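Mannosylglycerate hydrolase MGH1-like glycoside hydrolase domain-containing protein (Thermus thermophilus HB8, PDB 4WVA) hydrolyses mannosylglycerate, a solute that thermophiles make under osmotic stress, to mannose and glycerate, and probably cleaves glucosylglycerate as well. Local coordinates at residues 319-322 / 323-327. Sequence-based numbering, arbitrary orientation.
Sequences LAQE and AERWG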
# COMPACT_ATOMS: atom_id res chain seq x y z
N LEU A 319 11.23 11.15 7.01
CA LEU A 319 12.56 11.07 6.41
C LEU A 319 13.04 12.42 5.86
O LEU A 319 14.23 12.76 6.01
CB LEU A 319 12.61 9.98 5.32
CG LEU A 319 12.55 8.53 5.80
CD1 LEU A 319 12.55 7.58 4.60
CD2 LEU A 319 13.74 8.22 6.71
N ALA A 320 12.15 13.18 5.22
CA ALA A 320 12.52 14.51 4.70
C ALA A 320 13.01 15.41 5.84
O ALA A 320 14.01 16.11 5.70
CB ALA A 320 11.36 15.15 3.97
N GLN A 321 12.32 15.35 6.97
CA GLN A 321 12.74 16.09 8.17
C GLN A 321 14.10 15.65 8.65
O GLN A 321 14.95 16.48 9.00
CB GLN A 321 11.69 15.95 9.28
CG GLN A 321 10.40 16.64 8.92
CD GLN A 321 9.36 16.62 10.03
OE1 GLN A 321 9.18 15.62 10.72
NE2 GLN A 321 8.67 17.73 10.20
N GLU A 322 14.35 14.34 8.64
CA GLU A 322 15.63 13.83 9.07
C GLU A 322 16.75 14.29 8.14
O GLU A 322 17.81 14.67 8.62
CB GLU A 322 15.61 12.30 9.19
CG GLU A 322 16.85 11.73 9.85
CD GLU A 322 16.97 12.05 11.34
OE1 GLU A 322 15.97 12.48 11.97
OE2 GLU A 322 18.06 11.82 11.89
N ALA A 323 16.53 14.25 6.82
CA ALA A 323 17.53 14.72 5.88
C ALA A 323 17.84 16.19 6.13
O ALA A 323 19.00 16.60 6.11
CB ALA A 323 17.10 14.53 4.45
N GLU A 324 16.80 16.97 6.35
CA GLU A 324 16.98 18.39 6.71
C GLU A 324 17.82 18.52 7.99
O GLU A 324 18.74 19.34 8.05
CB GLU A 324 15.62 19.06 6.87
CG GLU A 324 15.69 20.54 7.25
CD GLU A 324 14.33 21.21 7.35
OE1 GLU A 324 13.42 20.84 6.57
OE2 GLU A 324 14.18 22.12 8.21
N ARG A 325 17.54 17.69 9.00
CA ARG A 325 18.36 17.68 10.23
C ARG A 325 19.84 17.43 9.95
O ARG A 325 20.70 18.14 10.47
CB ARG A 325 17.89 16.64 11.25
CG ARG A 325 16.54 16.93 11.84
CD ARG A 325 16.28 16.12 13.09
NE ARG A 325 14.91 16.37 13.52
CZ ARG A 325 13.85 15.68 13.11
NH1 ARG A 325 13.97 14.64 12.28
NH2 ARG A 325 12.65 16.03 13.55
N TRP A 326 20.13 16.44 9.11
CA TRP A 326 21.53 16.14 8.78
C TRP A 326 22.17 17.34 8.11
O TRP A 326 23.35 17.63 8.35
CB TRP A 326 21.65 14.88 7.92
CG TRP A 326 21.23 13.65 8.62
CD1 TRP A 326 20.49 13.57 9.78
CD2 TRP A 326 21.46 12.29 8.20
NE1 TRP A 326 20.28 12.25 10.11
CE2 TRP A 326 20.86 11.45 9.16
CE3 TRP A 326 22.14 11.72 7.12
CZ2 TRP A 326 20.91 10.04 9.07
CZ3 TRP A 326 22.20 10.32 7.04
CH2 TRP A 326 21.59 9.51 8.01
N GLY A 327 21.39 18.04 7.28
CA GLY A 327 21.82 19.27 6.63
C GLY A 327 22.05 20.46 7.55
O GLY A 327 22.68 21.43 7.14
O HOH W 1 12.69 18.75 5.08
O HOH W 2 10.51 14.68 12.74
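Two groups grip Glu322 OE2: the indole NE1 of Trp326 donates a hydrogen bond to it at 2.9 Å, and Lys298, outside the helix, adds a salt bridge. The indole N-H meets this oxygen on its anti side, tilted out of the carboxylate plane, with ring and carboxylate planes nearly perpendicular (83°). The other oxygen, Glu322 OE1, takes a more bent bond from Arg325 NH1 at 3.0 Å, part of a salt bridge in which the guanidinium plane is turned 45° from the carboxylate. Glu322 serves both neighbours because CG lies anti to its backbone N and the chain then bends at chi2 (69°), setting the carboxylate beside the helix with OE1 facing Arg325 and OE2 facing Trp326. With two cationic side chains beside it, this buried carboxylate is probably held ionised. On the exposed side, a water accepts from Arg325 NH2 in the guanidinium plane and donates to Gln321 OE1 at 2.6 Å, bridging residues one turn apart. A second water links Glu324 OE1 at 2.7 Å with, more weakly, Ala320 O. Elsewhere Ala320 and Ala323 pack on Leu374 of helix 372-389, while Phe303 meets the Trp326 ring edge-to-face. Backbone bonds such as Trp326 N to Glu322 O (3.0 Å) confirm regular alpha-helix, and Glu322 makes the i to i+3 and i to i+4 side-chain pairings of such a helix, here near the C-terminal part of helix 313-327 in this (alpha/alpha)6-barrel hydrolase.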